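Local coordinates for DNA repair protein RAD7 (Saccharomyces cerevisiae, PDB 5ZB2), which acts in the global genome repair complex, promoting nucleotide excision repair of damaged DNA that is not being transcribed, at residues L296-L307 with S323-E334; T250-T259 with Q278-F287. All coordinates share one frame; numbering follows the deposited sequence.

Interaction 1 (L296-L307 with S323-E334)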
loop_
_atom_site.group_PDB
_atom_site.type_symbol
_atom_site.label_atom_id
_atom_site.label_comp_id
_atom_site.label_asym_id
_atom_site.label_seq_id
_atom_site.Cartn_x
_atom_site.Cartn_y
_atom_site.Cartn_z
ATOM N N LEU A 296 33.616 -3.634 -30.423
ATOM C CA LEU A 296 32.231 -3.503 -30.854
ATOM C C LEU A 296 31.516 -4.844 -30.724
ATOM O O LEU A 296 31.872 -5.819 -31.394
ATOM C CB LEU A 296 32.172 -2.990 -32.289
ATOM C CG LEU A 296 30.796 -2.551 -32.795
ATOM C CD1 LEU A 296 30.259 -1.377 -31.993
ATOM C CD2 LEU A 296 30.862 -2.199 -34.275
ATOM N N ILE A 297 30.510 -4.887 -29.857
ATOM C CA ILE A 297 29.755 -6.102 -29.587
ATOM C C ILE A 297 28.455 -6.138 -30.378
ATOM O O ILE A 297 28.033 -7.200 -30.837
ATOM C CB ILE A 297 29.486 -6.217 -28.068
ATOM C CG1 ILE A 297 30.802 -6.342 -27.295
ATOM C CG2 ILE A 297 28.560 -7.387 -27.750
ATOM C CD1 ILE A 297 31.631 -7.567 -27.644
ATOM N N GLU A 298 27.819 -4.983 -30.547
ATOM C CA GLU A 298 26.525 -4.889 -31.200
ATOM C C GLU A 298 26.541 -3.711 -32.157
ATOM O O GLU A 298 27.020 -2.626 -31.809
ATOM C CB GLU A 298 25.409 -4.719 -30.164
ATOM C CG GLU A 298 24.002 -4.782 -30.726
ATOM C CD GLU A 298 22.952 -4.558 -29.655
ATOM O OE1 GLU A 298 22.094 -3.668 -29.835
ATOM O OE2 GLU A 298 22.997 -5.262 -28.624
ATOM N N CYS A 299 26.020 -3.927 -33.363
ATOM C CA CYS A 299 25.972 -2.876 -34.371
ATOM C C CYS A 299 24.726 -3.055 -35.225
ATOM O O CYS A 299 24.439 -4.170 -35.673
ATOM C CB CYS A 299 27.223 -2.902 -35.250
ATOM S SG CYS A 299 27.268 -1.584 -36.477
ATOM N N SER A 300 23.998 -1.962 -35.456
ATOM C CA SER A 300 22.796 -1.990 -36.281
ATOM C C SER A 300 22.784 -0.814 -37.245
ATOM O O SER A 300 23.013 0.331 -36.840
ATOM C CB SER A 300 21.527 -1.958 -35.428
ATOM O OG SER A 300 20.375 -1.870 -36.255
ATOM N N PHE A 301 22.506 -1.105 -38.514
ATOM C CA PHE A 301 22.281 -0.096 -39.541
ATOM C C PHE A 301 20.894 -0.244 -40.160
ATOM O O PHE A 301 20.683 0.111 -41.321
ATOM C CB PHE A 301 23.354 -0.174 -40.627
ATOM C CG PHE A 301 24.756 0.025 -40.121
ATOM C CD1 PHE A 301 25.125 1.210 -39.512
ATOM C CD2 PHE A 301 25.708 -0.970 -40.272
ATOM C CE1 PHE A 301 26.418 1.396 -39.049
ATOM C CE2 PHE A 301 27.005 -0.789 -39.815
ATOM C CZ PHE A 301 27.357 0.393 -39.203
ATOM N N ARG A 302 19.938 -0.762 -39.387
ATOM C CA ARG A 302 18.589 -1.001 -39.887
ATOM C C ARG A 302 18.049 0.222 -40.615
ATOM O O ARG A 302 17.974 1.316 -40.046
ATOM C CB ARG A 302 17.659 -1.377 -38.730
ATOM C CG ARG A 302 16.228 -1.696 -39.163
ATOM C CD ARG A 302 15.326 -2.023 -37.978
ATOM N NE ARG A 302 15.150 -0.863 -37.113
ATOM C CZ ARG A 302 14.321 0.144 -37.366
ATOM N NH1 ARG A 302 13.575 0.142 -38.465
ATOM N NH2 ARG A 302 14.239 1.160 -36.517
ATOM N N ARG A 303 17.671 0.018 -41.877
ATOM C CA ARG A 303 17.017 1.034 -42.705
ATOM C C ARG A 303 17.911 2.249 -42.946
ATOM O O ARG A 303 17.421 3.366 -43.125
ATOM C CB ARG A 303 15.671 1.459 -42.109
ATOM C CG ARG A 303 14.570 0.423 -42.327
ATOM C CD ARG A 303 13.182 0.975 -42.045
ATOM N NE ARG A 303 12.864 2.132 -42.880
ATOM C CZ ARG A 303 12.535 2.067 -44.167
ATOM N NH1 ARG A 303 12.488 0.896 -44.790
ATOM N NH2 ARG A 303 12.261 3.178 -44.837
ATOM N N CYS A 304 19.229 2.039 -42.970
ATOM C CA CYS A 304 20.159 3.023 -43.527
ATOM C C CYS A 304 20.264 2.757 -45.024
ATOM O O CYS A 304 21.220 2.160 -45.524
ATOM C CB CYS A 304 21.513 2.940 -42.841
ATOM S SG CYS A 304 21.635 3.939 -41.366
ATOM N N LEU A 305 19.254 3.242 -45.751
ATOM C CA LEU A 305 18.963 2.726 -47.084
ATOM C C LEU A 305 20.128 2.905 -48.053
ATOM O O LEU A 305 20.240 2.150 -49.026
ATOM C CB LEU A 305 17.706 3.404 -47.633
ATOM C CG LEU A 305 16.444 3.264 -46.775
ATOM C CD1 LEU A 305 15.290 4.051 -47.382
ATOM C CD2 LEU A 305 16.053 1.798 -46.595
ATOM N N GLN A 306 21.000 3.886 -47.815
ATOM C CA GLN A 306 22.070 4.164 -48.765
ATOM C C GLN A 306 23.281 3.255 -48.603
ATOM O O GLN A 306 24.102 3.180 -49.524
ATOM C CB GLN A 306 22.537 5.613 -48.633
ATOM C CG GLN A 306 21.576 6.648 -49.176
ATOM C CD GLN A 306 22.266 7.976 -49.438
ATOM O OE1 GLN A 306 23.220 8.045 -50.212
ATOM N NE2 GLN A 306 21.799 9.030 -48.780
ATOM N N LEU A 307 23.419 2.571 -47.471
ATOM C CA LEU A 307 24.692 1.947 -47.131
ATOM C C LEU A 307 24.965 0.732 -48.006
ATOM O O LEU A 307 24.103 -0.139 -48.178
ATOM C CB LEU A 307 24.708 1.552 -45.658
ATOM C CG LEU A 307 24.503 2.697 -44.669
ATOM C CD1 LEU A 307 24.681 2.177 -43.251
ATOM C CD2 LEU A 307 25.440 3.871 -44.937
ATOM N N SER A 323 34.974 -9.068 -32.764
ATOM C CA SER A 323 34.242 -8.774 -31.541
ATOM C C SER A 323 32.727 -8.809 -31.696
ATOM O O SER A 323 32.034 -9.035 -30.701
ATOM C CB SER A 323 34.654 -7.394 -31.006
ATOM O OG SER A 323 34.527 -6.402 -32.009
ATOM N N LEU A 324 32.198 -8.606 -32.900
ATOM C CA LEU A 324 30.755 -8.517 -33.076
ATOM C C LEU A 324 30.060 -9.808 -32.655
ATOM O O LEU A 324 30.503 -10.911 -32.985
ATOM C CB LEU A 324 30.420 -8.202 -34.534
ATOM C CG LEU A 324 30.625 -6.756 -34.986
ATOM C CD1 LEU A 324 30.572 -6.656 -36.504
ATOM C CD2 LEU A 324 29.575 -5.852 -34.358
ATOM N N ARG A 325 28.952 -9.657 -31.921
ATOM C CA ARG A 325 28.085 -10.770 -31.555
ATOM C C ARG A 325 26.715 -10.706 -32.211
ATOM O O ARG A 325 26.097 -11.753 -32.422
ATOM C CB ARG A 325 27.899 -10.826 -30.032
ATOM C CG ARG A 325 29.193 -10.688 -29.232
ATOM C CD ARG A 325 30.238 -11.708 -29.649
ATOM N NE ARG A 325 31.546 -11.435 -29.054
ATOM C CZ ARG A 325 32.028 -12.022 -27.961
ATOM N NH1 ARG A 325 31.321 -12.938 -27.310
ATOM N NH2 ARG A 325 33.231 -11.690 -27.518
ATOM N N SER A 326 26.225 -9.509 -32.535
ATOM C CA SER A 326 24.998 -9.350 -33.302
ATOM C C SER A 326 25.170 -8.189 -34.269
ATOM O O SER A 326 25.765 -7.164 -33.923
ATOM C CB SER A 326 23.780 -9.113 -32.396
ATOM O OG SER A 326 23.903 -7.912 -31.664
ATOM N N LEU A 327 24.647 -8.360 -35.482
ATOM C CA LEU A 327 24.781 -7.373 -36.545
ATOM C C LEU A 327 23.462 -7.286 -37.294
ATOM O O LEU A 327 22.895 -8.316 -37.671
ATOM C CB LEU A 327 25.915 -7.751 -37.504
ATOM C CG LEU A 327 26.204 -6.784 -38.655
ATOM C CD1 LEU A 327 26.789 -5.479 -38.138
ATOM C CD2 LEU A 327 27.141 -7.431 -39.660
ATOM N N ASN A 328 22.981 -6.065 -37.513
ATOM C CA ASN A 328 21.684 -5.827 -38.139
ATOM C C ASN A 328 21.891 -5.022 -39.416
ATOM O O ASN A 328 22.222 -3.833 -39.357
ATOM C CB ASN A 328 20.746 -5.098 -37.178
ATOM C CG ASN A 328 19.349 -4.914 -37.741
ATOM O OD1 ASN A 328 19.139 -4.943 -38.957
ATOM N ND2 ASN A 328 18.383 -4.713 -36.854
ATOM N N LEU A 329 21.684 -5.668 -40.565
ATOM C CA LEU A 329 21.787 -5.033 -41.874
ATOM C C LEU A 329 20.425 -4.887 -42.545
ATOM O O LEU A 329 20.350 -4.727 -43.769
ATOM C CB LEU A 329 22.731 -5.834 -42.770
ATOM C CG LEU A 329 24.123 -6.119 -42.197
ATOM C CD1 LEU A 329 24.864 -7.089 -43.097
ATOM C CD2 LEU A 329 24.933 -4.834 -42.015
ATOM N N ASN A 330 19.353 -4.919 -41.761
ATOM C CA ASN A 330 18.001 -4.973 -42.300
ATOM C C ASN A 330 17.731 -3.810 -43.244
ATOM O O ASN A 330 17.961 -2.647 -42.904
ATOM C CB ASN A 330 16.998 -4.959 -41.147
ATOM C CG ASN A 330 15.567 -5.141 -41.608
ATOM O OD1 ASN A 330 14.994 -4.277 -42.272
ATOM N ND2 ASN A 330 14.974 -6.262 -41.232
ATOM N N SER A 331 17.240 -4.141 -44.438
ATOM C CA SER A 331 16.799 -3.207 -45.473
ATOM C C SER A 331 17.953 -2.531 -46.202
ATOM O O SER A 331 17.712 -1.545 -46.915
ATOM C CB SER A 331 15.873 -2.120 -44.916
ATOM O OG SER A 331 14.750 -2.681 -44.267
ATOM N N LEU A 332 19.191 -3.012 -46.061
ATOM C CA LEU A 332 20.308 -2.460 -46.829
ATOM C C LEU A 332 20.256 -3.053 -48.234
ATOM O O LEU A 332 20.925 -4.035 -48.566
ATOM C CB LEU A 332 21.639 -2.732 -46.142
ATOM C CG LEU A 332 21.871 -2.081 -44.772
ATOM C CD1 LEU A 332 23.361 -1.843 -44.549
ATOM C CD2 LEU A 332 21.094 -0.786 -44.605
ATOM N N LYS A 333 19.436 -2.418 -49.075
ATOM C CA LYS A 333 19.207 -2.896 -50.432
ATOM C C LYS A 333 20.430 -2.738 -51.324
ATOM O O LYS A 333 20.515 -3.408 -52.357
ATOM C CB LYS A 333 18.028 -2.144 -51.051
ATOM C CG LYS A 333 16.981 -3.040 -51.692
ATOM C CD LYS A 333 16.122 -3.740 -50.647
ATOM C CE LYS A 333 14.946 -4.461 -51.289
ATOM N NZ LYS A 333 14.067 -5.112 -50.281
ATOM N N GLU A 334 21.376 -1.871 -50.954
ATOM C CA GLU A 334 22.535 -1.615 -51.801
ATOM C C GLU A 334 23.643 -2.643 -51.634
ATOM O O GLU A 334 24.552 -2.685 -52.469
ATOM C CB GLU A 334 23.097 -0.222 -51.516
ATOM C CG GLU A 334 22.153 0.909 -51.879
ATOM C CD GLU A 334 21.791 0.913 -53.351
ATOM O OE1 GLU A 334 22.687 0.666 -54.186
ATOM O OE2 GLU A 334 20.607 1.149 -53.669
HETATM O O HOH W 1 12.237 -1.864 -44.052
HETATM O O HOH W 2 21.443 -0.136 -48.590
#
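R303 N donates to N330 O at 2.9 Å in a nearly straight bond (172°), and F301 N meets N328 O at 2.9 Å; both donors lie almost along the C=O axis. These bonds carry the parallel pairing of strands 298-300 and 326-328 beyond the strands themselves, after the bonds from C299 N to S326 O and from N328 N to C299 O. Where the pairing begins, S323 OG donates to L296 O (2.8 Å), tilted from the carbonyl plane, and R325 N donates to I297 O. N328 organises the other end. Its CG stands anti to the backbone N (chi1 -176°), which carries OD1 forward to N330 N (2.8 Å) in an Asx turn, while CB lies 3.4 Å from S300 OG, a hydroxyl held by E274. With an alanine here, N330 N would probably lose its acceptor and the turn from L329 to L332 would be freer to shift, with a gap opened beside R302 CB. Next along, S331 OG donates to N330 OD1 (2.6 Å) and accepts from a water that in turn accepts a hydrogen bond from R303 NH1. A second water joins L305 O and L307 O to E334 N. On the buried side, L332 sends CD2 against the carbonyls of the F301-C304 turn, 3.1 Å from C304 O, and lays CD1 on L307 CB at 3.8 Å. L324 CD2 touches both L296 and C299 CB, L327 CD1 packs on C299 CB, and L329 CD2 meets the F301 ring at its edge; helix 309-320 covers F301 and L329. Successive short parallel strands, each followed by a tight turn and feeding regularly spaced apolar side chains inward, are the signature of leucine-rich repeats, the solenoid that makes up much of this C-terminal part of RAD7.

Interaction 2 (T250-T259 with Q278-F287)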
loop_
_atom_site.group_PDB
_atom_site.type_symbol
_atom_site.label_atom_id
_atom_site.label_comp_id
_atom_site.label_asym_id
_atom_site.label_seq_id
_atom_site.Cartn_x
_atom_site.Cartn_y
_atom_site.Cartn_z
ATOM N N THR A 250 22.898 13.910 -41.210
ATOM C CA THR A 250 23.537 13.745 -42.511
ATOM C C THR A 250 25.005 13.379 -42.326
ATOM O O THR A 250 25.504 13.241 -41.206
ATOM C CB THR A 250 23.425 15.022 -43.352
ATOM O OG1 THR A 250 24.290 16.023 -42.806
ATOM C CG2 THR A 250 21.993 15.544 -43.363
ATOM N N ASP A 251 25.708 13.240 -43.453
ATOM C CA ASP A 251 27.136 12.939 -43.406
ATOM C C ASP A 251 27.898 13.960 -42.570
ATOM O O ASP A 251 28.973 13.648 -42.039
ATOM C CB ASP A 251 27.710 12.890 -44.824
ATOM C CG ASP A 251 27.352 11.609 -45.559
ATOM O OD1 ASP A 251 26.794 10.681 -44.924
ATOM O OD2 ASP A 251 27.647 11.525 -46.774
ATOM N N SER A 252 27.365 15.177 -42.441
ATOM C CA SER A 252 28.023 16.196 -41.629
ATOM C C SER A 252 28.276 15.685 -40.217
ATOM O O SER A 252 29.361 15.880 -39.654
ATOM C CB SER A 252 27.174 17.466 -41.599
ATOM O OG SER A 252 27.721 18.405 -40.696
ATOM N N MET A 253 27.278 15.028 -39.624
ATOM C CA MET A 253 27.469 14.424 -38.309
ATOM C C MET A 253 28.592 13.398 -38.343
ATOM O O MET A 253 29.351 13.261 -37.376
ATOM C CB MET A 253 26.166 13.777 -37.835
ATOM C CG MET A 253 26.216 13.224 -36.424
ATOM S SD MET A 253 26.823 11.526 -36.310
ATOM C CE MET A 253 25.415 10.616 -36.950
ATOM N N ILE A 254 28.720 12.677 -39.459
ATOM C CA ILE A 254 29.741 11.639 -39.568
ATOM C C ILE A 254 31.118 12.268 -39.740
ATOM O O ILE A 254 32.091 11.858 -39.097
ATOM C CB ILE A 254 29.421 10.690 -40.737
ATOM C CG1 ILE A 254 28.018 10.082 -40.594
ATOM C CG2 ILE A 254 30.491 9.600 -40.847
ATOM C CD1 ILE A 254 27.839 9.179 -39.393
ATOM N N ILE A 255 31.223 13.262 -40.622
ATOM C CA ILE A 255 32.518 13.845 -40.952
ATOM C C ILE A 255 32.977 14.792 -39.852
ATOM O O ILE A 255 34.127 14.732 -39.402
ATOM C CB ILE A 255 32.441 14.559 -42.315
ATOM C CG1 ILE A 255 31.987 13.585 -43.410
ATOM C CG2 ILE A 255 33.786 15.190 -42.678
ATOM C CD1 ILE A 255 32.865 12.358 -43.567
ATOM N N ASN A 256 32.094 15.681 -39.405
ATOM C CA ASN A 256 32.462 16.724 -38.458
ATOM C C ASN A 256 32.234 16.334 -37.004
ATOM O O ASN A 256 32.689 17.060 -36.112
ATOM C CB ASN A 256 31.677 18.002 -38.770
ATOM C CG ASN A 256 31.849 18.449 -40.209
ATOM O OD1 ASN A 256 30.880 18.570 -40.960
ATOM N ND2 ASN A 256 33.092 18.692 -40.604
ATOM N N GLY A 257 31.553 15.218 -36.744
ATOM C CA GLY A 257 31.284 14.785 -35.384
ATOM C C GLY A 257 32.001 13.509 -34.990
ATOM O O GLY A 257 32.937 13.539 -34.185
ATOM N N LEU A 258 31.573 12.377 -35.553
ATOM C CA LEU A 258 32.166 11.093 -35.186
ATOM C C LEU A 258 33.655 11.053 -35.502
ATOM O O LEU A 258 34.474 10.705 -34.644
ATOM C CB LEU A 258 31.445 9.951 -35.903
ATOM C CG LEU A 258 30.045 9.583 -35.415
ATOM C CD1 LEU A 258 29.489 8.459 -36.278
ATOM C CD2 LEU A 258 30.057 9.178 -33.948
ATOM N N THR A 259 34.031 11.387 -36.736
ATOM C CA THR A 259 35.432 11.271 -37.119
ATOM C C THR A 259 36.306 12.252 -36.347
ATOM O O THR A 259 37.469 11.951 -36.060
ATOM C CB THR A 259 35.590 11.494 -38.620
ATOM O OG1 THR A 259 34.721 10.604 -39.334
ATOM C CG2 THR A 259 37.031 11.236 -39.044
ATOM N N GLN A 278 19.917 9.532 -44.974
ATOM C CA GLN A 278 20.784 10.532 -45.592
ATOM C C GLN A 278 22.268 10.235 -45.410
ATOM O O GLN A 278 23.090 10.839 -46.104
ATOM C CB GLN A 278 20.469 11.927 -45.037
ATOM C CG GLN A 278 19.113 12.465 -45.485
ATOM C CD GLN A 278 18.937 13.941 -45.188
ATOM O OE1 GLN A 278 19.340 14.796 -45.976
ATOM N NE2 GLN A 278 18.324 14.248 -44.051
ATOM N N ILE A 279 22.626 9.313 -44.515
ATOM C CA ILE A 279 24.020 8.933 -44.329
ATOM C C ILE A 279 24.463 8.042 -45.482
ATOM O O ILE A 279 23.790 7.059 -45.824
ATOM C CB ILE A 279 24.200 8.237 -42.972
ATOM C CG1 ILE A 279 23.857 9.223 -41.847
ATOM C CG2 ILE A 279 25.620 7.691 -42.831
ATOM C CD1 ILE A 279 24.046 8.679 -40.441
ATOM N N THR A 280 25.608 8.370 -46.077
ATOM C CA THR A 280 26.090 7.688 -47.269
ATOM C C THR A 280 27.100 6.602 -46.919
ATOM O O THR A 280 27.689 6.580 -45.836
ATOM C CB THR A 280 26.736 8.679 -48.243
ATOM O OG1 THR A 280 27.958 9.172 -47.678
ATOM C CG2 THR A 280 25.799 9.844 -48.532
ATOM N N THR A 281 27.298 5.694 -47.875
ATOM C CA THR A 281 28.337 4.679 -47.747
ATOM C C THR A 281 29.711 5.319 -47.599
ATOM O O THR A 281 30.563 4.821 -46.854
ATOM C CB THR A 281 28.310 3.764 -48.971
ATOM O OG1 THR A 281 26.983 3.255 -49.152
ATOM C CG2 THR A 281 29.290 2.609 -48.813
ATOM N N ASP A 282 29.941 6.425 -48.306
ATOM C CA ASP A 282 31.256 7.055 -48.316
ATOM C C ASP A 282 31.642 7.563 -46.932
ATOM O O ASP A 282 32.758 7.316 -46.460
ATOM C CB ASP A 282 31.262 8.197 -49.333
ATOM C CG ASP A 282 30.977 7.719 -50.744
ATOM O OD1 ASP A 282 31.477 6.637 -51.115
ATOM O OD2 ASP A 282 30.249 8.421 -51.479
ATOM N N SER A 283 30.734 8.280 -46.265
ATOM C CA SER A 283 31.083 8.875 -44.979
ATOM C C SER A 283 31.435 7.805 -43.950
ATOM O O SER A 283 32.409 7.953 -43.203
ATOM C CB SER A 283 29.941 9.755 -44.472
ATOM O OG SER A 283 28.818 8.983 -44.083
ATOM N N LEU A 284 30.669 6.710 -43.908
ATOM C CA LEU A 284 30.928 5.673 -42.913
ATOM C C LEU A 284 32.199 4.899 -43.239
ATOM O O LEU A 284 32.949 4.522 -42.329
ATOM C CB LEU A 284 29.735 4.725 -42.804
ATOM C CG LEU A 284 28.476 5.293 -42.133
ATOM C CD1 LEU A 284 27.425 4.212 -41.992
ATOM C CD2 LEU A 284 28.763 5.908 -40.764
ATOM N N SER A 285 32.464 4.653 -44.524
ATOM C CA SER A 285 33.739 4.052 -44.899
ATOM C C SER A 285 34.891 4.941 -44.456
ATOM O O SER A 285 35.866 4.471 -43.860
ATOM C CB SER A 285 33.797 3.818 -46.409
ATOM O OG SER A 285 32.858 2.840 -46.813
ATOM N N TYR A 286 34.777 6.243 -44.729
ATOM C CA TYR A 286 35.798 7.201 -44.317
ATOM C C TYR A 286 36.036 7.132 -42.815
ATOM O O TYR A 286 37.185 7.150 -42.356
ATOM C CB TYR A 286 35.356 8.601 -44.751
ATOM C CG TYR A 286 36.114 9.769 -44.169
ATOM C CD1 TYR A 286 37.311 10.198 -44.731
ATOM C CD2 TYR A 286 35.604 10.480 -43.090
ATOM C CE1 TYR A 286 37.993 11.281 -44.218
ATOM C CE2 TYR A 286 36.281 11.566 -42.569
ATOM C CZ TYR A 286 37.473 11.961 -43.139
ATOM O OH TYR A 286 38.148 13.039 -42.626
ATOM N N PHE A 287 34.961 7.014 -42.034
ATOM C CA PHE A 287 35.089 7.022 -40.582
ATOM C C PHE A 287 35.666 5.710 -40.066
ATOM O O PHE A 287 36.534 5.706 -39.187
ATOM C CB PHE A 287 33.726 7.295 -39.947
ATOM C CG PHE A 287 33.688 7.036 -38.477
ATOM C CD1 PHE A 287 34.420 7.824 -37.601
ATOM C CD2 PHE A 287 32.916 6.008 -37.966
ATOM C CE1 PHE A 287 34.386 7.585 -36.242
ATOM C CE2 PHE A 287 32.873 5.763 -36.604
ATOM C CZ PHE A 287 33.611 6.551 -35.740
HETATM O O HOH W 3 24.306 13.218 -46.088
#
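Helices 251-259 and 281-287 run almost parallel, their axes 9.3 Å apart at closest and 13° from each other, with D251 beside I279 at one end and T259 beside F287 at the other. D251 makes the polar join. Its OD1 takes T280 N on the syn lone pair (2.8 Å, 167°) and S283 OG from above the carboxylate plane (2.8 Å), while OD2 receives T280 OG1 on its own syn side in a short bond. The same T280 hydroxyl accepts from S283 N as N-cap of its helix. S283 OG sits between its backbone N and carbonyl carbon (chi1 70°), a setting that brings it over the carboxylate. A water bridges D251 N and Q278 O, and T250 CG2 rests alongside the Q278 amide, whose NE2 is bound to I247 O. Beyond these first turns, apolar and aromatic packing joins the neighbouring helices of the solenoid. Deeper in, I254 sends CD1 to L284 CD2 (3.7 Å) and I279 CD1, and its CG2 lies against S283 CB. Farther along, L258 CB sits over one face of the F287 ring, 4.0 Å from its centroid in a CH-pi contact, while T259 OG1 lies at the ring's edge. That hydroxyl donates to I254 O from the face opposite T259 N. At the outer margin I255 CD1 approaches Y286 CD2 (3.4 Å), with T259 CG2 on the neighbouring ring atom, CE2. Three donors thus grip the D251 carboxylate and hold its plane against rotation, and their place at the start of helix 281-290, with that helix's dipole, would probably stabilise its negative charge.

Following the chain from the N terminus, interaction 2 comes first: helix 251-261 is followed by strand 270-272, and the return to helix 281-290 closes that loop. Interaction 1 opens afterwards, at strand 298-300, and closes when the chain has passed through helix 309-320 to strand 326-328. The two are therefore in series, neither nesting nor crossing. Their centres lie 15 Å apart, yet they touch, because Q306 and L307 of interaction 1 pack on T281 at the start of helix 281-290. Interaction 2 ties successive helices along one side of the solenoid, interaction 1 successive strands along the other, and helix 281-290 is followed in the chain by strand 298-300, where interaction 1 begins.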